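Side-chain contact in acinetobacter secreted protease CpaA (PDB 6O38), which is a secreted zinc metalloprotease, probably exported by type II secretion and bound here to its chaperone CpaB: residues Y277-S282 and Y539-K544. Numbering follows the deposited sequence.
Sequences YWQLIS and YLYNPK. With SO4 (sulfate ion), chain P.
Tyr539 meets strand 277-288 through its backbone: its carbonyl O lies 3.6 Å from Gln279 NE2, a polar approach too long to count as a hydrogen bond. Its ring turns to a sulfate ion, probably from the crystallisation liquor, which touches the ring edge with O3 3.2 Å from Tyr539 CD1. From the strand, Tyr277 OH donates a hydrogen bond to sulfate O4, though its 2.4 Å length is doubtful; Lys275 also binds the ion.

Two residues on, Tyr541 supplies the main side-chain contact. With CG anti to its carbonyl carbon (chi1 -60°), its ring reaches the Gln279 amide, where CE1 comes within 3.6 Å of Gln279 CD. Amide and ring planes are inclined by 58°, neither stacked nor perpendicular. The bend of Gln279 at chi2 presents both CG and the amide to Tyr541 CD1 and CE1, while OE1 is held by Asn254.

Asn542 forms an Asx turn, its OD1 accepting from Lys544 N at 3.1 Å. Lys544 packs on Glu146 of the chaperone CpaB, and Ser282 OG hydrogen-bonds to Asn124 and Asp122 of that chain. The arrangement is consistent with an interdomain contact, joining a strand of a StcE-type beta-sandwich domain to the loop between helices 496-504 and 557-569, the former carrying the zinc-binding HExxH motif.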
loop_
_atom_site.group_PDB
_atom_site.type_symbol
_atom_site.label_atom_id
_atom_site.label_comp_id
_atom_site.label_asym_id
_atom_site.label_seq_id
_atom_site.Cartn_x
_atom_site.Cartn_y
_atom_site.Cartn_z
ATOM N N TYR A 277 -18.051 -14.069 -10.098
ATOM C CA TYR A 277 -18.000 -12.823 -10.848
ATOM C C TYR A 277 -16.595 -12.240 -10.779
ATOM O O TYR A 277 -15.738 -12.707 -10.024
ATOM C CB TYR A 277 -19.043 -11.812 -10.343
ATOM C CG TYR A 277 -19.071 -11.575 -8.842
ATOM C CD1 TYR A 277 -17.914 -11.262 -8.135
ATOM C CD2 TYR A 277 -20.267 -11.630 -8.139
ATOM C CE1 TYR A 277 -17.946 -11.036 -6.771
ATOM C CE2 TYR A 277 -20.309 -11.403 -6.777
ATOM C CZ TYR A 277 -19.147 -11.105 -6.099
ATOM O OH TYR A 277 -19.185 -10.879 -4.743
ATOM N N TRP A 278 -16.371 -11.199 -11.578
ATOM C CA TRP A 278 -15.127 -10.442 -11.548
ATOM C C TRP A 278 -15.249 -9.333 -10.511
ATOM O O TRP A 278 -16.164 -8.505 -10.585
ATOM C CB TRP A 278 -14.810 -9.850 -12.921
ATOM C CG TRP A 278 -14.485 -10.866 -13.973
ATOM C CD1 TRP A 278 -15.356 -11.456 -14.840
ATOM C CD2 TRP A 278 -13.192 -11.404 -14.276
ATOM N NE1 TRP A 278 -14.688 -12.330 -15.663
ATOM C CE2 TRP A 278 -13.357 -12.317 -15.336
ATOM C CE3 TRP A 278 -11.911 -11.204 -13.752
ATOM C CZ2 TRP A 278 -12.292 -13.029 -15.881
ATOM C CZ3 TRP A 278 -10.855 -11.911 -14.294
ATOM C CH2 TRP A 278 -11.052 -12.813 -15.348
ATOM N N GLN A 279 -14.337 -9.322 -9.544
ATOM C CA GLN A 279 -14.278 -8.263 -8.546
ATOM C C GLN A 279 -13.455 -7.100 -9.087
ATOM O O GLN A 279 -12.380 -7.306 -9.656
ATOM C CB GLN A 279 -13.675 -8.783 -7.241
ATOM C CG GLN A 279 -13.540 -7.730 -6.148
ATOM C CD GLN A 279 -14.855 -7.438 -5.449
ATOM O OE1 GLN A 279 -15.887 -8.031 -5.765
ATOM N NE2 GLN A 279 -14.823 -6.519 -4.490
ATOM N N LEU A 280 -13.966 -5.883 -8.916
ATOM C CA LEU A 280 -13.247 -4.684 -9.334
ATOM C C LEU A 280 -12.282 -4.282 -8.226
ATOM O O LEU A 280 -12.707 -3.854 -7.147
ATOM C CB LEU A 280 -14.223 -3.555 -9.654
ATOM C CG LEU A 280 -13.601 -2.197 -9.981
ATOM C CD1 LEU A 280 -12.781 -2.274 -11.259
ATOM C CD2 LEU A 280 -14.673 -1.123 -10.091
ATOM N N ILE A 281 -10.983 -4.418 -8.486
ATOM C CA ILE A 281 -9.961 -4.162 -7.475
ATOM C C ILE A 281 -9.140 -2.913 -7.758
ATOM O O ILE A 281 -8.370 -2.489 -6.880
ATOM C CB ILE A 281 -9.024 -5.377 -7.301
ATOM C CG1 ILE A 281 -8.304 -5.690 -8.614
ATOM C CG2 ILE A 281 -9.807 -6.586 -6.816
ATOM C CD1 ILE A 281 -7.361 -6.868 -8.523
ATOM N N SER A 282 -9.271 -2.308 -8.937
ATOM C CA SER A 282 -8.533 -1.091 -9.249
ATOM C C SER A 282 -9.269 -0.339 -10.346
ATOM O O SER A 282 -9.620 -0.928 -11.373
ATOM C CB SER A 282 -7.097 -1.412 -9.684
ATOM O OG SER A 282 -6.435 -0.257 -10.171
ATOM N N TYR A 539 -15.879 -8.305 1.858
ATOM C CA TYR A 539 -16.032 -7.707 0.539
ATOM C C TYR A 539 -14.778 -6.961 0.107
ATOM O O TYR A 539 -14.796 -6.272 -0.920
ATOM C CB TYR A 539 -17.248 -6.781 0.529
ATOM C CG TYR A 539 -18.474 -7.427 1.134
ATOM C CD1 TYR A 539 -19.061 -8.537 0.541
ATOM C CD2 TYR A 539 -19.033 -6.939 2.308
ATOM C CE1 TYR A 539 -20.177 -9.137 1.093
ATOM C CE2 TYR A 539 -20.151 -7.533 2.868
ATOM C CZ TYR A 539 -20.717 -8.631 2.257
ATOM O OH TYR A 539 -21.829 -9.227 2.810
ATOM N N LEU A 540 -13.693 -7.085 0.866
ATOM C CA LEU A 540 -12.405 -6.496 0.540
ATOM C C LEU A 540 -11.396 -7.607 0.285
ATOM O O LEU A 540 -11.479 -8.689 0.875
ATOM C CB LEU A 540 -11.905 -5.594 1.669
ATOM C CG LEU A 540 -12.797 -4.411 2.040
ATOM C CD1 LEU A 540 -12.253 -3.736 3.280
ATOM C CD2 LEU A 540 -12.903 -3.426 0.886
ATOM N N TYR A 541 -10.440 -7.335 -0.598
ATOM C CA TYR A 541 -9.441 -8.322 -0.982
ATOM C C TYR A 541 -8.053 -7.703 -0.945
ATOM O O TYR A 541 -7.882 -6.517 -1.245
ATOM C CB TYR A 541 -9.739 -8.888 -2.376
ATOM C CG TYR A 541 -11.085 -9.570 -2.469
ATOM C CD1 TYR A 541 -12.238 -8.842 -2.735
ATOM C CD2 TYR A 541 -11.205 -10.939 -2.277
ATOM C CE1 TYR A 541 -13.470 -9.460 -2.813
ATOM C CE2 TYR A 541 -12.435 -11.566 -2.353
ATOM C CZ TYR A 541 -13.564 -10.821 -2.622
ATOM O OH TYR A 541 -14.790 -11.440 -2.699
ATOM N N ASN A 542 -7.069 -8.512 -0.561
ATOM C CA ASN A 542 -5.672 -8.112 -0.574
ATOM C C ASN A 542 -5.284 -7.628 -1.970
ATOM O O ASN A 542 -5.426 -8.386 -2.942
ATOM C CB ASN A 542 -4.787 -9.283 -0.148
ATOM C CG ASN A 542 -3.345 -8.874 0.107
ATOM O OD1 ASN A 542 -2.715 -8.207 -0.715
ATOM N ND2 ASN A 542 -2.814 -9.277 1.256
ATOM N N PRO A 543 -4.810 -6.386 -2.114
ATOM C CA PRO A 543 -4.561 -5.848 -3.464
ATOM C C PRO A 543 -3.577 -6.668 -4.283
ATOM O O PRO A 543 -3.790 -6.857 -5.487
ATOM C CB PRO A 543 -4.025 -4.439 -3.175
ATOM C CG PRO A 543 -4.602 -4.088 -1.842
ATOM C CD PRO A 543 -4.600 -5.373 -1.066
ATOM N N LYS A 544 -2.506 -7.165 -3.667
ATOM C CA LYS A 544 -1.485 -7.905 -4.398
ATOM C C LYS A 544 -1.811 -9.388 -4.539
ATOM O O LYS A 544 -1.665 -9.958 -5.625
ATOM C CB LYS A 544 -0.126 -7.739 -3.712
ATOM C CG LYS A 544 0.986 -8.554 -4.352
ATOM C CD LYS A 544 2.358 -8.126 -3.860
ATOM C CE LYS A 544 3.456 -8.782 -4.683
ATOM N NZ LYS A 544 3.132 -8.794 -6.136
HETATM S S SO4 P . -21.237 -10.763 -2.329
HETATM O O1 SO4 P . -21.992 -11.534 -1.346
HETATM O O2 SO4 P . -21.936 -9.513 -2.612
HETATM O O3 SO4 P . -19.909 -10.471 -1.799
HETATM O O4 SO4 P . -21.109 -11.537 -3.561
#